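PDB 3IO0: EtuB protein, which probably builds, as a trimer of subunits that each carry two tandem microcompartment domains, part of the shell of a bacterial microcompartment associated with ethanol utilisation. Local coordinates for residues A49-M54 with H121-Y126; V114-A119 with V223-P228; A168-I173 with I191-D196. All coordinates share one frame; numbering follows the deposited sequence.

Overall arrangement
All three contacts reach one antiparallel sheet, with strand order 114-117, 120-127, 145-152, 189-195, 171-176. Contact 1 sits near the middle of the chain, where helix 50-61 rests on strand 120-127. Contact 2 lies at one outer strand, 114-117, and brings in the tail that follows helix 197-217. Its centre is about 11 Å from that of contact 1, and the two touch where Tyr115 N probably bonds to Leu122 O. Contact 3 lies at the other margin of the sheet within the chain, its centre about 16 Å from contact 1 and 24 Å from contact 2. Both outer contacts also meet a second subunit, whereas contact 1 remains within its own chain.

Contact 1: residues A49-M54 with H121-Y126; sequences APAQMM and HLEVQY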
ATOM      1  N   ALA A  49      -4.178 -13.800  -3.262  1.00 45.76           N
ATOM      2  CA  ALA A  49      -3.020 -14.454  -2.658  1.00 45.70           C
ATOM      3  C   ALA A  49      -3.354 -15.832  -2.091  1.00 45.91           C
ATOM      4  O   ALA A  49      -2.635 -16.793  -2.388  1.00 45.88           O
ATOM      5  CB  ALA A  49      -2.376 -13.570  -1.596  1.00 45.85           C
ATOM      6  N   PRO A  50      -4.430 -15.945  -1.267  1.00 46.00           N
ATOM      7  CA  PRO A  50      -4.786 -17.291  -0.779  1.00 45.92           C
ATOM      8  C   PRO A  50      -5.081 -18.289  -1.909  1.00 45.98           C
ATOM      9  O   PRO A  50      -4.656 -19.440  -1.827  1.00 45.70           O
ATOM     10  CB  PRO A  50      -6.020 -17.039   0.105  1.00 45.68           C
ATOM     11  CG  PRO A  50      -5.909 -15.610   0.497  1.00 45.47           C
ATOM     12  CD  PRO A  50      -5.333 -14.923  -0.705  1.00 45.80           C
ATOM     13  N   ALA A  51      -5.768 -17.842  -2.960  1.00 46.23           N
ATOM     14  CA  ALA A  51      -6.067 -18.714  -4.096  1.00 46.45           C
ATOM     15  C   ALA A  51      -4.797 -19.307  -4.708  1.00 46.54           C
ATOM     16  O   ALA A  51      -4.696 -20.526  -4.897  1.00 46.36           O
ATOM     17  CB  ALA A  51      -6.864 -17.963  -5.146  1.00 46.69           C
ATOM     18  N   GLN A  52      -3.827 -18.441  -5.004  1.00 46.60           N
ATOM     19  CA  GLN A  52      -2.577 -18.880  -5.606  1.00 46.82           C
ATOM     20  C   GLN A  52      -1.805 -19.735  -4.620  1.00 46.96           C
ATOM     21  O   GLN A  52      -1.199 -20.729  -5.000  1.00 46.99           O
ATOM     22  CB  GLN A  52      -1.729 -17.691  -6.061  1.00 46.91           C
ATOM     23  CG  GLN A  52      -2.213 -17.005  -7.337  1.00 47.24           C
ATOM     24  CD  GLN A  52      -3.240 -15.907  -7.085  1.00 48.06           C
ATOM     25  OE1 GLN A  52      -3.824 -15.813  -6.010  1.00 48.80           O
ATOM     26  NE2 GLN A  52      -3.460 -15.071  -8.086  1.00 48.56           N
ATOM     27  N   MET A  53      -1.840 -19.348  -3.346  1.00 47.23           N
ATOM     28  CA  MET A  53      -1.200 -20.128  -2.286  1.00 47.29           C
ATOM     29  C   MET A  53      -1.789 -21.538  -2.262  1.00 47.17           C
ATOM     30  O   MET A  53      -1.039 -22.510  -2.201  1.00 47.18           O
ATOM     31  CB  MET A  53      -1.333 -19.439  -0.919  1.00 47.23           C
ATOM     32  CG  MET A  53      -0.617 -18.095  -0.817  1.00 47.40           C
ATOM     33  SD  MET A  53      -0.311 -17.507   0.874  1.00 47.81           S
ATOM     34  CE  MET A  53      -1.861 -16.716   1.233  1.00 49.18           C
ATOM     35  N   MET A  54      -3.119 -21.648  -2.344  1.00 47.11           N
ATOM     36  CA  MET A  54      -3.777 -22.955  -2.398  1.00 47.28           C
ATOM     37  C   MET A  54      -3.195 -23.785  -3.538  1.00 47.53           C
ATOM     38  O   MET A  54      -2.753 -24.920  -3.324  1.00 47.73           O
ATOM     39  CB  MET A  54      -5.293 -22.832  -2.574  1.00 47.05           C
ATOM     40  CG  MET A  54      -6.103 -22.459  -1.320  1.00 47.48           C
ATOM     41  SD  MET A  54      -5.882 -23.483   0.155  1.00 46.18           S
ATOM     42  CE  MET A  54      -5.884 -25.117  -0.620  1.00 49.87           C
ATOM     43  N   HIS A 121     -14.602  -7.369  -1.092  1.00 50.82           N
ATOM     44  CA  HIS A 121     -14.533  -8.755  -1.518  1.00 50.43           C
ATOM     45  C   HIS A 121     -14.668  -9.712  -0.342  1.00 50.56           C
ATOM     46  O   HIS A 121     -14.563  -9.307   0.818  1.00 50.66           O
ATOM     47  CB  HIS A 121     -13.214  -9.014  -2.239  1.00 50.20           C
ATOM     48  CG  HIS A 121     -12.005  -8.578  -1.469  1.00 49.81           C
ATOM     49  ND1 HIS A 121     -11.500  -9.294  -0.403  1.00 49.32           N
ATOM     50  CD2 HIS A 121     -11.195  -7.503  -1.613  1.00 49.68           C
ATOM     51  CE1 HIS A 121     -10.436  -8.682   0.077  1.00 48.61           C
ATOM     52  NE2 HIS A 121     -10.229  -7.592  -0.639  1.00 49.76           N
ATOM     53  N   LEU A 122     -14.902 -10.979  -0.652  1.00 50.52           N
ATOM     54  CA  LEU A 122     -14.892 -12.034   0.340  1.00 50.97           C
ATOM     55  C   LEU A 122     -14.110 -13.211  -0.227  1.00 51.33           C
ATOM     56  O   LEU A 122     -14.195 -13.489  -1.422  1.00 51.59           O
ATOM     57  CB  LEU A 122     -16.318 -12.460   0.663  1.00 50.96           C
ATOM     58  CG  LEU A 122     -16.470 -13.636   1.633  1.00 51.64           C
ATOM     59  CD1 LEU A 122     -16.249 -13.197   3.060  1.00 51.97           C
ATOM     60  CD2 LEU A 122     -17.834 -14.269   1.502  1.00 52.71           C
ATOM     61  N   GLU A 123     -13.328 -13.881   0.613  1.00 51.51           N
ATOM     62  CA  GLU A 123     -12.585 -15.049   0.167  1.00 52.23           C
ATOM     63  C   GLU A 123     -12.444 -16.045   1.290  1.00 52.50           C
ATOM     64  O   GLU A 123     -12.006 -15.714   2.398  1.00 52.80           O
ATOM     65  CB  GLU A 123     -11.205 -14.684  -0.381  1.00 52.03           C
ATOM     66  CG  GLU A 123     -10.383 -15.894  -0.852  1.00 52.69           C
ATOM     67  CD  GLU A 123      -9.068 -15.511  -1.521  1.00 53.47           C
ATOM     68  OE1 GLU A 123      -8.599 -14.369  -1.323  1.00 56.11           O
ATOM     69  OE2 GLU A 123      -8.498 -16.350  -2.261  1.00 55.52           O
ATOM     70  N   VAL A 124     -12.822 -17.277   0.986  1.00 52.74           N
ATOM     71  CA  VAL A 124     -12.728 -18.358   1.936  1.00 52.78           C
ATOM     72  C   VAL A 124     -12.092 -19.543   1.216  1.00 52.90           C
ATOM     73  O   VAL A 124     -12.619 -20.009   0.209  1.00 53.16           O
ATOM     74  CB  VAL A 124     -14.116 -18.720   2.490  1.00 52.71           C
ATOM     75  CG1 VAL A 124     -13.980 -19.654   3.655  1.00 53.28           C
ATOM     76  CG2 VAL A 124     -14.850 -17.475   2.949  1.00 52.57           C
ATOM     77  N   GLN A 125     -10.949 -19.998   1.720  1.00 52.81           N
ATOM     78  CA  GLN A 125     -10.215 -21.106   1.123  1.00 52.95           C
ATOM     79  C   GLN A 125     -10.103 -22.260   2.097  1.00 53.01           C
ATOM     80  O   GLN A 125     -10.106 -22.061   3.315  1.00 53.01           O
ATOM     81  CB  GLN A 125      -8.806 -20.672   0.708  1.00 53.08           C
ATOM     82  CG  GLN A 125      -8.740 -19.643  -0.428  1.00 53.99           C
ATOM     83  CD  GLN A 125      -9.217 -20.175  -1.776  1.00 54.81           C
ATOM     84  OE1 GLN A 125      -9.532 -21.365  -1.929  1.00 55.94           O
ATOM     85  NE2 GLN A 125      -9.264 -19.286  -2.767  1.00 53.73           N
ATOM     86  N   TYR A 126      -9.984 -23.468   1.551  1.00 53.13           N
ATOM     87  CA  TYR A 126      -9.872 -24.684   2.353  1.00 53.01           C
ATOM     88  C   TYR A 126      -8.836 -25.634   1.769  1.00 52.83           C
ATOM     89  O   TYR A 126      -8.689 -25.715   0.550  1.00 53.32           O
ATOM     90  CB  TYR A 126     -11.227 -25.395   2.438  1.00 53.12           C
ATOM     91  CG  TYR A 126     -11.152 -26.785   3.043  1.00 53.51           C
ATOM     92  CD1 TYR A 126     -10.944 -26.958   4.408  1.00 53.33           C
ATOM     93  CD2 TYR A 126     -11.279 -27.928   2.245  1.00 53.25           C
ATOM     94  CE1 TYR A 126     -10.859 -28.225   4.964  1.00 53.19           C
ATOM     95  CE2 TYR A 126     -11.197 -29.198   2.798  1.00 52.78           C
ATOM     96  CZ  TYR A 126     -10.987 -29.335   4.159  1.00 53.01           C
ATOM     97  OH  TYR A 126     -10.908 -30.579   4.735  1.00 53.45           O
TER
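Pro50, Ala51 and Met54, on the first turn of helix 50-61, meet Glu123 and Gln125 of strand 120-127. The segments 50-54 and 121-126 run nearly parallel, 15° apart, with 9.0 Å between axes. The polar core is a pair of strand side chains bonded to each other on the side facing the helix. Gln125 NE2 donates to Glu123 OE2 over 3.1 Å, in the plane of its own amide and onto the anti lone pair of the carboxylate. Gln125 NE2 also bonds to Tyr110 O, and Glu123 OE1 accepts a weak bond from His150, which together would limit both groups' rotation. Glu123 is fully extended, with CG anti to the backbone N (chi1 180°), carrying its carboxylate up to the helix start. Ala51 N lies 3.2 Å from Glu123 OE2, and the helix end would probably stabilise a negative charge there. In the packing, the Pro50 ring lies against the carboxylate, its CD 3.4 Å from Glu123 OE1. Met54 passes Gln125 in the opposite direction, CG 3.7 Å from Gln125 OE1, and bends at chi2 and chi3 to bring SD and CE to the Tyr126 carbonyl. This is a buried helix-on-sheet interface joining the two tandem microcompartment repeats of one polypeptide.

Contact 2: residues V114-A119 with V223-P228; sequences VYLCDA and VSMSKP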
ATOM      1  N   VAL A 114     -13.273 -16.579  -4.568  1.00 51.52           N
ATOM      2  CA  VAL A 114     -13.202 -15.141  -4.375  1.00 51.97           C
ATOM      3  C   VAL A 114     -14.499 -14.536  -4.881  1.00 52.40           C
ATOM      4  O   VAL A 114     -14.856 -14.711  -6.038  1.00 52.44           O
ATOM      5  CB  VAL A 114     -11.983 -14.508  -5.109  1.00 51.89           C
ATOM      6  CG1 VAL A 114     -11.995 -12.988  -4.972  1.00 51.92           C
ATOM      7  CG2 VAL A 114     -10.689 -15.066  -4.575  1.00 51.30           C
ATOM      8  N   TYR A 115     -15.202 -13.831  -4.006  1.00 53.11           N
ATOM      9  CA  TYR A 115     -16.408 -13.106  -4.388  1.00 54.06           C
ATOM     10  C   TYR A 115     -16.058 -11.632  -4.476  1.00 54.38           C
ATOM     11  O   TYR A 115     -15.627 -11.050  -3.486  1.00 54.75           O
ATOM     12  CB  TYR A 115     -17.510 -13.330  -3.350  1.00 54.35           C
ATOM     13  CG  TYR A 115     -17.932 -14.778  -3.204  1.00 54.70           C
ATOM     14  CD1 TYR A 115     -17.151 -15.689  -2.484  1.00 54.74           C
ATOM     15  CD2 TYR A 115     -19.113 -15.237  -3.789  1.00 54.44           C
ATOM     16  CE1 TYR A 115     -17.535 -17.020  -2.349  1.00 55.19           C
ATOM     17  CE2 TYR A 115     -19.509 -16.564  -3.662  1.00 54.97           C
ATOM     18  CZ  TYR A 115     -18.718 -17.449  -2.941  1.00 55.57           C
ATOM     19  OH  TYR A 115     -19.112 -18.764  -2.822  1.00 56.34           O
ATOM     20  N   LEU A 116     -16.204 -11.033  -5.654  1.00 54.84           N
ATOM     21  CA  LEU A 116     -15.880  -9.606  -5.816  1.00 55.46           C
ATOM     22  C   LEU A 116     -17.122  -8.744  -5.806  1.00 55.65           C
ATOM     23  O   LEU A 116     -18.236  -9.220  -6.029  1.00 55.86           O
ATOM     24  CB  LEU A 116     -15.139  -9.327  -7.120  1.00 55.42           C
ATOM     25  CG  LEU A 116     -13.761  -9.899  -7.416  1.00 56.54           C
ATOM     26  CD1 LEU A 116     -13.418  -9.592  -8.875  1.00 57.79           C
ATOM     27  CD2 LEU A 116     -12.700  -9.330  -6.479  1.00 57.74           C
ATOM     28  N   CYS A 117     -16.911  -7.462  -5.562  1.00 55.81           N
ATOM     29  CA  CYS A 117     -17.954  -6.475  -5.715  1.00 56.07           C
ATOM     30  C   CYS A 117     -17.373  -5.101  -5.492  1.00 56.14           C
ATOM     31  O   CYS A 117     -16.198  -4.953  -5.154  1.00 56.23           O
ATOM     32  CB  CYS A 117     -19.093  -6.725  -4.738  1.00 56.17           C
ATOM     33  SG  CYS A 117     -18.742  -6.153  -3.108  1.00 56.42           S
ATOM     34  N   ASP A 118     -18.213  -4.093  -5.662  1.00 56.29           N
ATOM     35  CA  ASP A 118     -17.738  -2.730  -5.742  1.00 56.44           C
ATOM     36  C   ASP A 118     -17.054  -2.244  -4.462  1.00 55.74           C
ATOM     37  O   ASP A 118     -16.032  -1.556  -4.520  1.00 55.70           O
ATOM     38  CB  ASP A 118     -18.883  -1.793  -6.125  1.00 57.08           C
ATOM     39  CG  ASP A 118     -18.476  -0.344  -6.046  1.00 59.02           C
ATOM     40  OD1 ASP A 118     -17.847   0.131  -7.022  1.00 60.46           O
ATOM     41  OD2 ASP A 118     -18.755   0.298  -4.994  1.00 60.85           O
ATOM     42  N   ALA A 119     -17.617  -2.599  -3.314  1.00 54.91           N
ATOM     43  CA  ALA A 119     -17.124  -2.065  -2.055  1.00 54.29           C
ATOM     44  C   ALA A 119     -16.070  -2.943  -1.379  1.00 53.90           C
ATOM     45  O   ALA A 119     -15.511  -2.562  -0.348  1.00 54.17           O
ATOM     46  CB  ALA A 119     -18.281  -1.773  -1.111  1.00 54.40           C
ATOM     47  N   VAL A 223     -20.030 -11.601  -6.131  1.00 63.43           N
ATOM     48  CA  VAL A 223     -20.071 -12.741  -7.064  1.00 63.82           C
ATOM     49  C   VAL A 223     -18.721 -13.404  -7.337  1.00 63.86           C
ATOM     50  O   VAL A 223     -17.765 -12.766  -7.776  1.00 64.14           O
ATOM     51  CB  VAL A 223     -20.738 -12.363  -8.433  1.00 63.94           C
ATOM     52  CG1 VAL A 223     -22.256 -12.165  -8.271  1.00 64.74           C
ATOM     53  CG2 VAL A 223     -20.085 -11.119  -9.060  1.00 63.57           C
ATOM     54  N   SER A 224     -18.650 -14.698  -7.085  1.00 63.88           N
ATOM     55  CA  SER A 224     -17.508 -15.482  -7.524  1.00 64.13           C
ATOM     56  C   SER A 224     -17.712 -15.781  -8.983  1.00 64.51           C
ATOM     57  O   SER A 224     -18.757 -15.443  -9.516  1.00 65.28           O
ATOM     58  CB  SER A 224     -17.530 -16.817  -6.791  1.00 64.14           C
ATOM     59  OG  SER A 224     -17.114 -17.877  -7.632  1.00 63.18           O
ATOM     60  N   MET A 225     -16.708 -16.252  -9.707  1.00 64.50           N
ATOM     61  CA  MET A 225     -15.528 -15.510 -10.054  1.00 64.55           C
ATOM     62  C   MET A 225     -15.194 -15.896 -11.502  1.00 64.47           C
ATOM     63  O   MET A 225     -14.571 -15.061 -12.175  1.00 64.63           O
ATOM     64  CB  MET A 225     -14.319 -15.577  -9.118  1.00 64.42           C
ATOM     65  CG  MET A 225     -13.578 -14.190  -9.102  1.00 64.61           C
ATOM     66  SD  MET A 225     -11.747 -14.110  -9.177  1.00 65.30           S
ATOM     67  CE  MET A 225     -11.380 -12.362  -9.182  1.00 64.64           C
ATOM     68  N   SER A 226     -15.549 -17.096 -12.038  1.00 64.13           N
ATOM     69  CA  SER A 226     -15.666 -18.493 -11.452  1.00 63.74           C
ATOM     70  C   SER A 226     -16.863 -19.072 -10.599  1.00 63.52           C
ATOM     71  O   SER A 226     -18.004 -18.622 -10.705  1.00 63.57           O
ATOM     72  CB  SER A 226     -14.311 -18.968 -10.904  1.00 63.89           C
ATOM     73  OG  SER A 226     -14.297 -20.383 -10.842  1.00 63.65           O
ATOM     74  N   LYS A 227     -16.577 -20.115  -9.808  1.00 63.15           N
ATOM     75  CA  LYS A 227     -17.539 -20.723  -8.866  1.00 63.23           C
ATOM     76  C   LYS A 227     -16.789 -21.477  -7.718  1.00 62.74           C
ATOM     77  O   LYS A 227     -15.681 -21.966  -7.943  1.00 62.53           O
ATOM     78  CB  LYS A 227     -18.501 -21.650  -9.617  1.00 63.61           C
ATOM     79  CG  LYS A 227     -18.402 -23.123  -9.215  1.00 64.89           C
ATOM     80  CD  LYS A 227     -18.165 -24.039 -10.402  1.00 66.80           C
ATOM     81  CE  LYS A 227     -17.804 -25.439  -9.910  1.00 67.45           C
ATOM     82  NZ  LYS A 227     -17.505 -26.342 -11.051  1.00 68.40           N
ATOM     83  N   PRO A 228     -17.393 -21.588  -6.498  1.00 62.32           N
ATOM     84  CA  PRO A 228     -16.624 -22.016  -5.306  1.00 61.85           C
ATOM     85  C   PRO A 228     -16.263 -23.495  -5.308  1.00 61.20           C
ATOM     86  O   PRO A 228     -16.654 -24.197  -6.223  1.00 61.39           O
ATOM     87  CB  PRO A 228     -17.566 -21.686  -4.131  1.00 61.81           C
ATOM     88  CG  PRO A 228     -18.914 -21.788  -4.699  1.00 62.20           C
ATOM     89  CD  PRO A 228     -18.811 -21.348  -6.156  1.00 62.47           C
TER
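Leu116 and Val223 are joined through their backbones by two hydrogen bonds: Val223 N to Leu116 O at 3.0 Å, and Leu116 N to Val223 O at 3.2 Å. They form a single antiparallel bridge, a hydrogen-bonded pair, by which the tail after helix 197-217 docks on strand 114-117, an outer strand, within this chain, of the sheet of the second microcompartment (BMC) domain. The first bond lies in the carbonyl plane of Leu116, whereas in the second the donor stands well above the carbonyl plane of Val223, 62° out of it and not on a lone pair. Next to the bridge, Ser224 CA makes a CA-H...O contact with Val114 O, 3.1 Å. The hydroxyl of Ser224 is occupied by Gly112 O, while its CB sits over one face of the Tyr115 ring in a CH-pi contact, 3.9 Å from the ring centroid and offset toward the rim. Tyr115 CG is anti to its own carbonyl carbon (chi1 -61°), which lays the ring alongside the tail; Arg208 and Leu212 of helix 197-217 also touch this side chain. Met225, bent at chi2, reaches across the strand, its SD near Val114 CB and its CE 3.5 Å from Leu116 CD1. The tail comes back at Pro228, whose side chain crosses that of Tyr115 at about a right angle, with CB 3.6 Å from Tyr115 OH.

Contact 3: residues A168-I173 with I191-D196; sequences ADVKLI and ITISGD
Ile191 meets Leu172 across the strand pair, its CD1 3.4 Å from Leu172 CD2, the side chains crossing at about a right angle. Leu172 CG is turned anti to the backbone N (chi1 -155°), and its CD2 thereby reaches back toward strand 189-195; the same side chain also packs on His30 of a second subunit. At Thr192 the backbone takes over: Thr192 O accepts from Ile173 N at 2.7 Å. Thr192 CG2 lies against Ile173 CB and CG2, on the face shared with Ser194 and Lys171. Ile193 is the non-hydrogen-bonded partner of Leu172 and faces the other way, together with Leu172 and Val170. Its CG1 and CD1 both lie 3.8 Å from Val170 CG2, while its CA makes a CA-H...O contact of 3.3 Å with Lys171 O. Helix 154-167 backs this face through Leu165, and helix 197-217 touches Val170. Ser194 and Lys171 are a hydrogen-bonded pair linked in both directions: Lys171 N to Ser194 O at 2.8 Å, the donor approaching almost in line with the carbonyl of Ser194, and Ser194 N to Lys171 O at 3.1 Å, the donor tilted from the carbonyl plane. Ser194 CB packs on Ile173 CG1 at 3.7 Å, while its OG turns to Ala145 O on neighbouring strand 145-152. Gly195 lies opposite Val170 as the pairing runs out; at its backbone angles a beta carbon would be jammed against the carbonyl oxygen of Ser194 and come close to Asp169 O. Asp196 then takes the N-cap position of helix 197-217. The segments 171-173 and 191-195 run 136° apart. This twisted antiparallel edge pair, strand 171-176 on strand 189-195, forms the margin, within this chain, of the sheet of the second of the two circularly permuted microcompartment domains, with helices packed on one face.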
ATOM      1  N   ALA A 168     -17.601 -23.601  15.300  1.00 54.77           N
ATOM      2  CA  ALA A 168     -17.085 -24.948  15.515  1.00 54.94           C
ATOM      3  C   ALA A 168     -15.828 -24.939  16.355  1.00 55.32           C
ATOM      4  O   ALA A 168     -15.340 -23.874  16.753  1.00 55.92           O
ATOM      5  CB  ALA A 168     -16.835 -25.640  14.179  1.00 54.89           C
ATOM      6  N   ASP A 169     -15.307 -26.128  16.638  1.00 55.42           N
ATOM      7  CA  ASP A 169     -14.133 -26.238  17.481  1.00 55.72           C
ATOM      8  C   ASP A 169     -12.862 -26.240  16.630  1.00 55.08           C
ATOM      9  O   ASP A 169     -12.391 -27.291  16.179  1.00 55.20           O
ATOM     10  CB  ASP A 169     -14.223 -27.467  18.398  1.00 56.27           C
ATOM     11  CG  ASP A 169     -13.010 -27.594  19.329  1.00 59.23           C
ATOM     12  OD1 ASP A 169     -12.449 -26.548  19.748  1.00 62.86           O
ATOM     13  OD2 ASP A 169     -12.605 -28.739  19.646  1.00 61.69           O
ATOM     14  N   VAL A 170     -12.317 -25.048  16.404  1.00 54.33           N
ATOM     15  CA  VAL A 170     -11.138 -24.877  15.547  1.00 53.45           C
ATOM     16  C   VAL A 170     -10.069 -24.037  16.244  1.00 53.35           C
ATOM     17  O   VAL A 170     -10.395 -23.191  17.084  1.00 53.59           O
ATOM     18  CB  VAL A 170     -11.503 -24.233  14.185  1.00 53.20           C
ATOM     19  CG1 VAL A 170     -12.278 -25.211  13.312  1.00 52.54           C
ATOM     20  CG2 VAL A 170     -12.294 -22.943  14.382  1.00 52.53           C
ATOM     21  N   LYS A 171      -8.801 -24.277  15.910  1.00 52.84           N
ATOM     22  CA  LYS A 171      -7.695 -23.456  16.411  1.00 52.20           C
ATOM     23  C   LYS A 171      -7.571 -22.178  15.577  1.00 51.35           C
ATOM     24  O   LYS A 171      -7.738 -22.209  14.344  1.00 51.16           O
ATOM     25  CB  LYS A 171      -6.373 -24.217  16.348  1.00 52.50           C
ATOM     26  CG  LYS A 171      -6.335 -25.543  17.068  1.00 54.49           C
ATOM     27  CD  LYS A 171      -4.900 -26.065  17.056  1.00 59.37           C
ATOM     28  CE  LYS A 171      -4.657 -27.182  18.084  1.00 61.81           C
ATOM     29  NZ  LYS A 171      -5.119 -28.516  17.585  1.00 62.77           N
ATOM     30  N   LEU A 172      -7.284 -21.063  16.254  1.00 50.16           N
ATOM     31  CA  LEU A 172      -6.987 -19.797  15.589  1.00 48.84           C
ATOM     32  C   LEU A 172      -5.497 -19.759  15.342  1.00 48.06           C
ATOM     33  O   LEU A 172      -4.718 -19.703  16.281  1.00 47.98           O
ATOM     34  CB  LEU A 172      -7.363 -18.615  16.475  1.00 48.81           C
ATOM     35  CG  LEU A 172      -7.705 -17.238  15.883  1.00 48.91           C
ATOM     36  CD1 LEU A 172      -7.061 -16.139  16.732  1.00 49.12           C
ATOM     37  CD2 LEU A 172      -7.304 -17.075  14.428  1.00 47.91           C
ATOM     38  N   ILE A 173      -5.093 -19.791  14.079  1.00 47.22           N
ATOM     39  CA  ILE A 173      -3.672 -19.860  13.759  1.00 46.23           C
ATOM     40  C   ILE A 173      -3.107 -18.481  13.450  1.00 45.56           C
ATOM     41  O   ILE A 173      -2.013 -18.151  13.901  1.00 45.61           O
ATOM     42  CB  ILE A 173      -3.390 -20.889  12.634  1.00 46.16           C
ATOM     43  CG1 ILE A 173      -3.983 -22.247  13.001  1.00 45.61           C
ATOM     44  CG2 ILE A 173      -1.897 -21.037  12.354  1.00 46.17           C
ATOM     45  CD1 ILE A 173      -3.429 -22.846  14.264  1.00 45.11           C
ATOM     46  N   ILE A 191      -8.251 -14.263   8.925  1.00 47.55           N
ATOM     47  CA  ILE A 191      -8.199 -15.279   9.961  1.00 48.10           C
ATOM     48  C   ILE A 191      -7.720 -16.564   9.320  1.00 48.70           C
ATOM     49  O   ILE A 191      -8.005 -16.842   8.153  1.00 48.89           O
ATOM     50  CB  ILE A 191      -9.568 -15.380  10.728  1.00 48.23           C
ATOM     51  CG1 ILE A 191      -9.524 -14.444  11.913  1.00 48.25           C
ATOM     52  CG2 ILE A 191      -9.898 -16.761  11.272  1.00 47.99           C
ATOM     53  CD1 ILE A 191      -8.185 -14.391  12.548  1.00 48.29           C
ATOM     54  N   THR A 192      -6.954 -17.324  10.079  1.00 49.22           N
ATOM     55  CA  THR A 192      -6.416 -18.571   9.602  1.00 49.77           C
ATOM     56  C   THR A 192      -6.730 -19.632  10.632  1.00 50.44           C
ATOM     57  O   THR A 192      -6.538 -19.425  11.833  1.00 50.66           O
ATOM     58  CB  THR A 192      -4.934 -18.413   9.319  1.00 49.67           C
ATOM     59  OG1 THR A 192      -4.755 -18.364   7.905  1.00 50.30           O
ATOM     60  CG2 THR A 192      -4.126 -19.537   9.884  1.00 49.21           C
ATOM     61  N   ILE A 193      -7.227 -20.765  10.155  1.00 51.19           N
ATOM     62  CA  ILE A 193      -7.868 -21.740  11.032  1.00 51.66           C
ATOM     63  C   ILE A 193      -7.413 -23.178  10.769  1.00 51.90           C
ATOM     64  O   ILE A 193      -7.189 -23.558   9.615  1.00 52.06           O
ATOM     65  CB  ILE A 193      -9.404 -21.490  11.011  1.00 51.78           C
ATOM     66  CG1 ILE A 193      -9.800 -20.910  12.357  1.00 52.91           C
ATOM     67  CG2 ILE A 193     -10.252 -22.706  10.607  1.00 50.80           C
ATOM     68  CD1 ILE A 193     -10.988 -19.999  12.286  1.00 56.42           C
ATOM     69  N   SER A 194      -7.228 -23.951  11.840  1.00 52.09           N
ATOM     70  CA  SER A 194      -6.857 -25.375  11.722  1.00 52.58           C
ATOM     71  C   SER A 194      -7.705 -26.265  12.641  1.00 53.09           C
ATOM     72  O   SER A 194      -8.296 -25.781  13.614  1.00 53.23           O
ATOM     73  CB  SER A 194      -5.364 -25.584  12.006  1.00 52.37           C
ATOM     74  OG  SER A 194      -4.945 -26.909  11.712  1.00 51.92           O
ATOM     75  N   GLY A 195      -7.764 -27.558  12.328  1.00 53.36           N
ATOM     76  CA  GLY A 195      -8.524 -28.510  13.138  1.00 54.01           C
ATOM     77  C   GLY A 195      -8.965 -29.698  12.319  1.00 54.51           C
ATOM     78  O   GLY A 195      -8.363 -29.992  11.288  1.00 54.98           O
ATOM     79  N   ASP A 196     -10.010 -30.387  12.763  1.00 54.89           N
ATOM     80  CA  ASP A 196     -10.545 -31.507  11.983  1.00 55.61           C
ATOM     81  C   ASP A 196     -11.281 -30.992  10.764  1.00 55.44           C
ATOM     82  O   ASP A 196     -11.949 -29.960  10.834  1.00 55.68           O
ATOM     83  CB  ASP A 196     -11.467 -32.386  12.831  1.00 56.11           C
ATOM     84  CG  ASP A 196     -10.719 -33.096  13.964  1.00 57.98           C
ATOM     85  OD1 ASP A 196      -9.503 -33.401  13.801  1.00 58.25           O
ATOM     86  OD2 ASP A 196     -11.354 -33.345  15.021  1.00 59.88           O
TER